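Local coordinates for protein putative pectin lyase (Geobacillus virus E2, PDB 7CHU) that forms the trimeric tailspike of a deep-sea thermophilic bacteriophage and, from its pectate lyase-like beta-helix, probably recognises or cleaves host-surface polysaccharide, at residues I242-S247 with T273-R278; L212-V217 with N251-I256; N279-F284 with G311-V316. One frame throughout, in Å; residues are numbered along the deposited sequence.

The three contacts sit close together in the parallel beta-helix of the pectate lyase-like region. The centres of contact 1 and contact 2 are about 13 Å apart. Contact 3 has its centre about 14 Å from that of contact 1. Between the centres of contact 2 and contact 3 the distance is about 10 Å. Along the chain contacts 1 and 2 interleave, because the order is 212-217, 242-247, 251-256, 273-278; contact 3 follows both, pairing 279-284 with 311-316 one turn further on. Strand 240-243 pairs with strand 212-215, and strand 283-285 with strand 251-256. Contact 1 ties surface loops, contact 2 fills the interior between walls, and contact 3 continues a wall. Contacts 2 and 3 also reach the second subunit, so this wall helps build the trimer.

Contact 1: residues I242-S247 with T273-R278; sequences IYNGTS and TGNRRR
With chi1 at 55°, Asn244 places its CG between its own backbone N and carbonyl carbon and turns its amide into residues 273-278; Asn275, with chi1 at 79°, directs its own amide back at residues 242-247. These two groups join loops that leave successive parallel strands, 240-243 and 268-271, of a right-handed beta-helix. Asn244 is used at both ends. Its OD1 accepts from Gly274 N at 2.9 Å, with the donor in the carbonyl plane on a lone pair. Its ND2 donates to Arg277 O at 2.8 Å through an almost straight bond (179°) lying in the amide plane, although it meets that carbonyl from above. A longer, weak bond from ND2 to Asn275 O adds little, but the two strong ones fix the rotation of the amide.

The answering grip is a bond of 2.6 Å from Asn275 ND2 to Gly245 O, again in the plane of the donor amide; ND2 also donates to Asp248 O. Asn275 OD1 accepts from Arg277 N at 2.9 Å, which defines an Asx turn and shapes the loop. The Arg277 side chain, extended from CG to NE, brings NH1 within 3.1 Å of Ser247 O, to which it donates. A water donates to both Ser247 O and Asn275 OD1. Close glycine backbones complete the fit: Gly274 CA makes a C-H...O contact with Gly245 O. At the outer margin a second water links Tyr243 OH to Thr273 OG1, which is also bonded to Asp271, and Tyr243 OH lies 3.3 Å from Gly274 CA.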
loop_
_atom_site.group_PDB
_atom_site.type_symbol
_atom_site.label_atom_id
_atom_site.label_comp_id
_atom_site.label_asym_id
_atom_site.label_seq_id
_atom_site.Cartn_x
_atom_site.Cartn_y
_atom_site.Cartn_z
ATOM N N ILE A 242 21.805 3.933 2.848
ATOM C CA ILE A 242 21.612 2.587 3.380
ATOM C C ILE A 242 22.851 1.770 3.025
ATOM O O ILE A 242 23.100 1.492 1.847
ATOM C CB ILE A 242 20.336 1.932 2.822
ATOM C CG1 ILE A 242 19.107 2.782 3.206
ATOM C CG2 ILE A 242 20.239 0.499 3.346
ATOM C CD1 ILE A 242 17.809 2.551 2.352
ATOM N N TYR A 243 23.626 1.384 4.046
ATOM C CA TYR A 243 24.905 0.696 3.887
ATOM C C TYR A 243 24.803 -0.733 4.426
ATOM O O TYR A 243 24.138 -0.977 5.433
ATOM C CB TYR A 243 25.993 1.485 4.647
ATOM C CG TYR A 243 27.420 1.003 4.516
ATOM C CD1 TYR A 243 27.918 0.517 3.304
ATOM C CD2 TYR A 243 28.287 1.082 5.595
ATOM C CE1 TYR A 243 29.244 0.085 3.189
ATOM C CE2 TYR A 243 29.609 0.662 5.498
ATOM C CZ TYR A 243 30.086 0.165 4.291
ATOM O OH TYR A 243 31.399 -0.240 4.181
ATOM N N ASN A 244 25.436 -1.689 3.759
ATOM C CA ASN A 244 25.372 -3.033 4.325
ATOM C C ASN A 244 26.333 -3.192 5.510
ATOM O O ASN A 244 26.036 -3.957 6.438
ATOM C CB ASN A 244 25.612 -4.113 3.243
ATOM C CG ASN A 244 26.926 -3.937 2.449
ATOM O OD1 ASN A 244 27.563 -2.885 2.428
ATOM N ND2 ASN A 244 27.285 -4.988 1.733
ATOM N N GLY A 245 27.414 -2.425 5.547
ATOM C CA GLY A 245 28.468 -2.631 6.531
ATOM C C GLY A 245 29.376 -3.791 6.169
ATOM O O GLY A 245 29.284 -4.379 5.085
ATOM N N THR A 246 30.259 -4.150 7.107
ATOM C CA THR A 246 31.286 -5.133 6.804
ATOM C C THR A 246 30.927 -6.553 7.219
ATOM O O THR A 246 31.700 -7.474 6.920
ATOM C CB THR A 246 32.611 -4.744 7.476
ATOM O OG1 THR A 246 32.392 -4.648 8.879
ATOM C CG2 THR A 246 33.099 -3.414 6.948
ATOM N N SER A 247 29.803 -6.763 7.899
ATOM C CA SER A 247 29.437 -8.081 8.409
ATOM C C SER A 247 28.238 -8.691 7.707
ATOM O O SER A 247 28.249 -9.880 7.371
ATOM C CB SER A 247 29.116 -8.004 9.921
ATOM O OG SER A 247 30.288 -7.744 10.660
ATOM N N THR A 273 28.806 -1.990 -0.862
ATOM C CA THR A 273 30.237 -2.249 -1.020
ATOM C C THR A 273 30.927 -2.726 0.251
ATOM O O THR A 273 32.118 -3.036 0.198
ATOM C CB THR A 273 30.973 -1.008 -1.506
ATOM O OG1 THR A 273 30.898 0.017 -0.503
ATOM C CG2 THR A 273 30.409 -0.525 -2.866
ATOM N N GLY A 274 30.232 -2.825 1.384
ATOM C CA GLY A 274 30.935 -3.107 2.631
ATOM C C GLY A 274 31.449 -4.534 2.742
ATOM O O GLY A 274 32.494 -4.781 3.357
ATOM N N ASN A 275 30.717 -5.490 2.183
ATOM C CA ASN A 275 31.116 -6.896 2.206
ATOM C C ASN A 275 30.276 -7.641 1.171
ATOM O O ASN A 275 29.508 -7.035 0.421
ATOM C CB ASN A 275 30.970 -7.483 3.619
ATOM C CG ASN A 275 29.523 -7.835 3.965
ATOM O OD1 ASN A 275 29.111 -8.986 3.809
ATOM N ND2 ASN A 275 28.759 -6.852 4.457
ATOM N N ARG A 276 30.405 -8.965 1.138
ATOM C CA ARG A 276 29.773 -9.744 0.081
ATOM C C ARG A 276 28.249 -9.687 0.146
ATOM O O ARG A 276 27.577 -9.809 -0.884
ATOM C CB ARG A 276 30.242 -11.189 0.183
ATOM C CG ARG A 276 29.983 -12.062 -1.043
ATOM C CD ARG A 276 30.395 -13.500 -0.708
ATOM N NE ARG A 276 29.444 -14.154 0.201
ATOM C CZ ARG A 276 29.577 -14.277 1.525
ATOM N NH1 ARG A 276 30.659 -13.789 2.152
ATOM N NH2 ARG A 276 28.618 -14.898 2.232
ATOM N N ARG A 277 27.694 -9.547 1.342
ATOM C CA ARG A 277 26.257 -9.654 1.550
ATOM C C ARG A 277 25.597 -8.339 1.167
ATOM O O ARG A 277 25.765 -7.326 1.857
ATOM C CB ARG A 277 25.974 -10.021 2.994
ATOM C CG ARG A 277 26.346 -11.441 3.291
ATOM C CD ARG A 277 26.328 -11.719 4.780
ATOM N NE ARG A 277 26.713 -13.104 5.008
ATOM C CZ ARG A 277 27.174 -13.595 6.153
ATOM N NH1 ARG A 277 27.330 -12.803 7.216
ATOM N NH2 ARG A 277 27.494 -14.883 6.221
ATOM N N ARG A 278 24.867 -8.353 0.058
ATOM C CA ARG A 278 24.310 -7.128 -0.488
ATOM C C ARG A 278 22.997 -6.772 0.205
ATOM O O ARG A 278 22.291 -7.641 0.720
ATOM C CB ARG A 278 24.103 -7.273 -1.999
ATOM C CG ARG A 278 25.423 -7.566 -2.758
ATOM C CD ARG A 278 25.167 -8.050 -4.191
ATOM N NE ARG A 278 24.098 -7.276 -4.833
ATOM C CZ ARG A 278 24.215 -6.018 -5.269
ATOM N NH1 ARG A 278 25.368 -5.372 -5.161
ATOM N NH2 ARG A 278 23.165 -5.396 -5.812
HETATM O O HOH W 1 32.767 0.196 1.600
HETATM O O HOH W 2 29.954 -11.073 5.490
#

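Contact 2: residues L212-V217 with N251-I256; sequences LYIEEV and NRLLFI
Asn251 N donates to Val217 O at 3.1 Å, with an N-H...O angle of 152° and the donor tilted modestly from the carbonyl plane. This direct hydrogen bond forms where two segments on different walls of the parallel beta-helix converge, the CA atoms of Val217 and Asn251 being 6.5 Å apart. Away from that point the backbones diverge: the axes of strands 212-215 and 251-256 approach no closer than 11.0 Å and run at 159°, so side chains must span the interior between them.

On the 212-215 wall, Tyr213 OH donates to Glu215 OE2 on the anti side of the carboxylate, at 2.8 Å. The end of the Arg252 side chain leads away from 212-217, and its NH2 donates to Gly286 O of the second subunit, a bond that ties this wall to the trimer interface. Within the chain, Leu254 CD1 covers one face of the Arg252 guanidinium.

The filling between the walls is apolar. Ile214 and Leu253 reach toward each other tip to tip, CG2 of the isoleucine meeting CD1 of the leucine at 3.8 Å. The other branch of Ile214 is extended (chi2 174°), which carries CD1 to the edge of the Phe255 ring, 4.0 Å from CZ. Leu212 CD2 approaches the same ring, also near its plane, at 4.3 Å from CE2. Phe255 is thus met at its rim by two aliphatic side chains, while it stacks with Phe284 on the neighbouring strand. Ile242 and Leu191 extend this core on its flanks. Val217 and Leu253 cross at about a right angle, and here the packing is closer, with Val217 CG1 only 3.5 Å from Leu253 CD2.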
loop_
_atom_site.group_PDB
_atom_site.type_symbol
_atom_site.label_atom_id
_atom_site.label_comp_id
_atom_site.label_asym_id
_atom_site.label_seq_id
_atom_site.Cartn_x
_atom_site.Cartn_y
_atom_site.Cartn_z
ATOM N N LEU A 212 19.318 10.615 6.919
ATOM C CA LEU A 212 19.119 9.395 7.689
ATOM C C LEU A 212 20.194 8.416 7.232
ATOM O O LEU A 212 20.265 8.077 6.049
ATOM C CB LEU A 212 17.704 8.847 7.466
ATOM C CG LEU A 212 17.290 7.485 8.011
ATOM C CD1 LEU A 212 17.306 7.531 9.542
ATOM C CD2 LEU A 212 15.898 7.114 7.490
ATOM N N TYR A 213 21.076 8.027 8.139
ATOM C CA TYR A 213 22.127 7.058 7.845
ATOM C C TYR A 213 21.732 5.722 8.449
ATOM O O TYR A 213 21.299 5.660 9.613
ATOM C CB TYR A 213 23.482 7.520 8.398
ATOM C CG TYR A 213 24.589 6.503 8.174
ATOM C CD1 TYR A 213 25.198 6.370 6.922
ATOM C CD2 TYR A 213 25.005 5.672 9.192
ATOM C CE1 TYR A 213 26.187 5.437 6.714
ATOM C CE2 TYR A 213 26.000 4.723 8.988
ATOM C CZ TYR A 213 26.584 4.619 7.748
ATOM O OH TYR A 213 27.566 3.683 7.539
ATOM N N ILE A 214 21.864 4.662 7.663
ATOM C CA ILE A 214 21.347 3.342 8.014
ATOM C C ILE A 214 22.427 2.325 7.667
ATOM O O ILE A 214 22.845 2.235 6.511
ATOM C CB ILE A 214 20.029 3.027 7.264
ATOM C CG1 ILE A 214 18.918 3.996 7.704
ATOM C CG2 ILE A 214 19.574 1.578 7.479
ATOM C CD1 ILE A 214 17.603 3.845 6.884
ATOM N N GLU A 215 22.891 1.568 8.661
ATOM C CA GLU A 215 23.943 0.579 8.448
ATOM C C GLU A 215 23.564 -0.711 9.151
ATOM O O GLU A 215 23.371 -0.715 10.367
ATOM C CB GLU A 215 25.297 1.073 8.970
ATOM C CG GLU A 215 26.376 0.000 8.834
ATOM C CD GLU A 215 27.739 0.438 9.408
ATOM O OE1 GLU A 215 28.511 -0.439 9.848
ATOM O OE2 GLU A 215 28.036 1.654 9.405
ATOM N N GLU A 216 23.452 -1.790 8.387
ATOM C CA GLU A 216 23.114 -3.110 8.900
ATOM C C GLU A 216 21.860 -3.079 9.775
ATOM O O GLU A 216 21.864 -3.504 10.932
ATOM C CB GLU A 216 24.302 -3.721 9.654
ATOM C CG GLU A 216 24.209 -5.247 9.715
ATOM C CD GLU A 216 25.145 -5.855 10.753
ATOM O OE1 GLU A 216 26.324 -5.396 10.840
ATOM O OE2 GLU A 216 24.702 -6.785 11.479
ATOM N N VAL A 217 20.762 -2.595 9.198
ATOM C CA VAL A 217 19.490 -2.495 9.911
ATOM C C VAL A 217 18.516 -3.494 9.303
ATOM O O VAL A 217 18.395 -3.582 8.074
ATOM C CB VAL A 217 18.925 -1.066 9.878
ATOM C CG1 VAL A 217 17.496 -1.052 10.426
ATOM C CG2 VAL A 217 19.825 -0.148 10.700
ATOM N N ASN A 251 18.329 -5.079 5.410
ATOM C CA ASN A 251 17.278 -5.808 4.720
ATOM C C ASN A 251 15.948 -5.581 5.435
ATOM O O ASN A 251 15.910 -5.252 6.628
ATOM C CB ASN A 251 17.617 -7.309 4.616
ATOM C CG ASN A 251 17.555 -8.003 5.946
ATOM O OD1 ASN A 251 16.469 -8.307 6.427
ATOM N ND2 ASN A 251 18.723 -8.230 6.575
ATOM N N ARG A 252 14.861 -5.734 4.681
ATOM C CA ARG A 252 13.505 -5.553 5.205
ATOM C C ARG A 252 13.315 -4.177 5.846
ATOM O O ARG A 252 12.651 -4.035 6.877
ATOM C CB ARG A 252 13.153 -6.678 6.177
ATOM C CG ARG A 252 12.847 -7.998 5.475
ATOM C CD ARG A 252 11.549 -7.884 4.647
ATOM N NE ARG A 252 10.398 -7.656 5.508
ATOM C CZ ARG A 252 9.156 -7.434 5.076
ATOM N NH1 ARG A 252 8.900 -7.429 3.776
ATOM N NH2 ARG A 252 8.163 -7.240 5.952
ATOM N N LEU A 253 13.919 -3.157 5.248
ATOM C CA LEU A 253 13.563 -1.771 5.529
ATOM C C LEU A 253 12.335 -1.412 4.696
ATOM O O LEU A 253 12.408 -1.435 3.462
ATOM C CB LEU A 253 14.709 -0.827 5.173
ATOM C CG LEU A 253 16.103 -1.028 5.801
ATOM C CD1 LEU A 253 17.106 -0.094 5.141
ATOM C CD2 LEU A 253 16.029 -0.750 7.261
ATOM N N LEU A 254 11.229 -1.057 5.349
ATOM C CA LEU A 254 9.976 -0.746 4.655
ATOM C C LEU A 254 9.662 0.731 4.830
ATOM O O LEU A 254 9.294 1.164 5.926
ATOM C CB LEU A 254 8.826 -1.609 5.173
ATOM C CG LEU A 254 8.605 -2.922 4.399
ATOM C CD1 LEU A 254 9.776 -3.927 4.525
ATOM C CD2 LEU A 254 7.281 -3.609 4.762
ATOM N N PHE A 255 9.810 1.498 3.753
ATOM C CA PHE A 255 9.431 2.904 3.723
ATOM C C PHE A 255 8.029 2.990 3.125
ATOM O O PHE A 255 7.816 2.579 1.983
ATOM C CB PHE A 255 10.423 3.726 2.892
ATOM C CG PHE A 255 11.843 3.706 3.413
ATOM C CD1 PHE A 255 12.673 2.623 3.176
ATOM C CD2 PHE A 255 12.348 4.792 4.112
ATOM C CE1 PHE A 255 13.990 2.624 3.623
ATOM C CE2 PHE A 255 13.657 4.798 4.586
ATOM C CZ PHE A 255 14.482 3.702 4.353
ATOM N N ILE A 256 7.062 3.465 3.906
ATOM C CA ILE A 256 5.668 3.447 3.495
ATOM C C ILE A 256 5.158 4.870 3.499
ATOM O O ILE A 256 5.256 5.570 4.514
ATOM C CB ILE A 256 4.810 2.552 4.392
ATOM C CG1 ILE A 256 5.301 1.098 4.327
ATOM C CG2 ILE A 256 3.333 2.663 3.967
ATOM C CD1 ILE A 256 4.581 0.169 5.339
#

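Contact 3: residues N279-F284 with G311-V316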
loop_
_atom_site.group_PDB
_atom_site.type_symbol
_atom_site.label_atom_id
_atom_site.label_comp_id
_atom_site.label_asym_id
_atom_site.label_seq_id
_atom_site.Cartn_x
_atom_site.Cartn_y
_atom_site.Cartn_z
ATOM N N ASN A 279 22.712 -5.469 0.253
ATOM C CA ASN A 279 21.424 -4.992 0.726
ATOM C C ASN A 279 20.315 -5.683 -0.053
ATOM O O ASN A 279 20.419 -5.903 -1.271
ATOM C CB ASN A 279 21.333 -3.466 0.576
ATOM C CG ASN A 279 22.342 -2.735 1.481
ATOM O OD1 ASN A 279 22.560 -3.124 2.632
ATOM N ND2 ASN A 279 22.939 -1.676 0.967
ATOM N N GLY A 280 19.256 -6.058 0.651
ATOM C CA GLY A 280 18.213 -6.827 -0.008
ATOM C C GLY A 280 16.854 -6.672 0.635
ATOM O O GLY A 280 16.733 -6.368 1.824
ATOM N N ASN A 281 15.820 -6.897 -0.176
ATOM C CA ASN A 281 14.459 -7.049 0.332
ATOM C C ASN A 281 13.978 -5.811 1.084
ATOM O O ASN A 281 13.228 -5.898 2.052
ATOM C CB ASN A 281 14.343 -8.301 1.196
ATOM C CG ASN A 281 13.702 -9.434 0.445
ATOM O OD1 ASN A 281 12.499 -9.381 0.121
ATOM N ND2 ASN A 281 14.492 -10.461 0.131
ATOM N N ASN A 282 14.367 -4.646 0.602
ATOM C CA ASN A 282 13.859 -3.394 1.129
ATOM C C ASN A 282 12.761 -2.863 0.221
ATOM O O ASN A 282 12.722 -3.192 -0.961
ATOM C CB ASN A 282 15.006 -2.421 1.256
ATOM C CG ASN A 282 16.119 -3.014 2.092
ATOM O OD1 ASN A 282 15.916 -3.252 3.285
ATOM N ND2 ASN A 282 17.271 -3.316 1.464
ATOM N N GLN A 283 11.860 -2.049 0.780
ATOM C CA GLN A 283 10.639 -1.691 0.071
ATOM C C GLN A 283 10.367 -0.201 0.180
ATOM O O GLN A 283 10.636 0.415 1.217
ATOM C CB GLN A 283 9.431 -2.465 0.617
ATOM C CG GLN A 283 9.596 -3.985 0.596
ATOM C CD GLN A 283 8.274 -4.718 0.456
ATOM O OE1 GLN A 283 7.231 -4.098 0.196
ATOM N NE2 GLN A 283 8.308 -6.043 0.601
ATOM N N PHE A 284 9.800 0.355 -0.891
ATOM C CA PHE A 284 9.296 1.722 -0.949
ATOM C C PHE A 284 7.877 1.635 -1.495
ATOM O O PHE A 284 7.689 1.320 -2.673
ATOM C CB PHE A 284 10.175 2.597 -1.836
ATOM C CG PHE A 284 11.584 2.717 -1.318
ATOM C CD1 PHE A 284 12.525 1.746 -1.619
ATOM C CD2 PHE A 284 11.933 3.761 -0.493
ATOM C CE1 PHE A 284 13.818 1.812 -1.092
ATOM C CE2 PHE A 284 13.245 3.853 0.039
ATOM C CZ PHE A 284 14.177 2.882 -0.267
ATOM N N GLY A 311 21.567 -2.780 -4.754
ATOM C CA GLY A 311 20.887 -3.735 -3.892
ATOM C C GLY A 311 20.080 -4.717 -4.714
ATOM O O GLY A 311 19.904 -4.550 -5.925
ATOM N N ASP A 312 19.579 -5.749 -4.034
ATOM C CA ASP A 312 18.813 -6.810 -4.673
ATOM C C ASP A 312 17.411 -6.896 -4.088
ATOM O O ASP A 312 17.179 -6.520 -2.933
ATOM C CB ASP A 312 19.510 -8.162 -4.523
ATOM C CG ASP A 312 20.918 -8.166 -5.103
ATOM O OD1 ASP A 312 21.162 -7.556 -6.175
ATOM O OD2 ASP A 312 21.791 -8.804 -4.477
ATOM N N VAL A 313 16.477 -7.418 -4.891
ATOM C CA VAL A 313 15.109 -7.698 -4.442
ATOM C C VAL A 313 14.515 -6.498 -3.721
ATOM O O VAL A 313 13.933 -6.634 -2.638
ATOM C CB VAL A 313 15.054 -8.938 -3.528
ATOM C CG1 VAL A 313 13.633 -9.515 -3.502
ATOM C CG2 VAL A 313 16.046 -9.998 -3.989
ATOM N N THR A 314 14.662 -5.319 -4.297
ATOM C CA THR A 314 14.001 -4.139 -3.770
ATOM C C THR A 314 12.628 -4.009 -4.411
ATOM O O THR A 314 12.453 -4.306 -5.601
ATOM C CB THR A 314 14.840 -2.884 -4.055
ATOM O OG1 THR A 314 16.205 -3.142 -3.702
ATOM C CG2 THR A 314 14.330 -1.669 -3.272
ATOM N N TYR A 315 11.660 -3.551 -3.636
ATOM C CA TYR A 315 10.292 -3.395 -4.125
ATOM C C TYR A 315 9.993 -1.903 -4.188
ATOM O O TYR A 315 9.916 -1.243 -3.147
ATOM C CB TYR A 315 9.288 -4.096 -3.213
ATOM C CG TYR A 315 9.558 -5.562 -2.899
ATOM C CD1 TYR A 315 10.628 -5.928 -2.093
ATOM C CD2 TYR A 315 8.707 -6.572 -3.371
ATOM C CE1 TYR A 315 10.855 -7.249 -1.763
ATOM C CE2 TYR A 315 8.923 -7.903 -3.052
ATOM C CZ TYR A 315 10.012 -8.233 -2.240
ATOM O OH TYR A 315 10.243 -9.542 -1.890
ATOM N N VAL A 316 9.856 -1.367 -5.392
ATOM C CA VAL A 316 9.497 0.036 -5.559
ATOM C C VAL A 316 8.069 0.058 -6.100
ATOM O O VAL A 316 7.842 -0.034 -7.318
ATOM C CB VAL A 316 10.488 0.773 -6.477
ATOM C CG1 VAL A 316 10.184 2.257 -6.524
ATOM C CG2 VAL A 316 11.961 0.519 -6.014
HETATM O O HOH W 3 16.545 -4.173 -1.375
#
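Two donors converge on Asp312 O, Asn281 N at 3.1 Å and a bound water, in the turn that leads into neighbouring rungs of a parallel beta-helix wall. The same water donates to Thr314 OG1 and accepts from Asn282 N at 3.0 Å, for which no direct bond to 311-316 forms. Asn282 ND2 reaches the water weakly, while Asn282 OD1 accepts from Leu253 N on the preceding rung. The Asp312 carboxylate is used at both oxygens: OD2 pairs with Arg278 NE and OD1 accepts from Asp334 N.

The backbones pair on both sides of this water. Asp312 N donates to Asn279 O at 2.9 Å; further on, where the strands begin, Tyr315 N donates to Asn282 O at 2.9 Å and Phe284 N to Tyr315 O at 2.8 Å.

On the face carrying Gln283 and Tyr315, the glutamine amide stacks on the tyrosine ring with planes 25° apart, NE2 standing 3.5 Å above the ring centre. That NE2 also donates to Asn318 O of the second subunit, so the stack borders the trimer interface. At the ring's edge, Tyr315 OH donates to Asn281 OD1 at 3.0 Å.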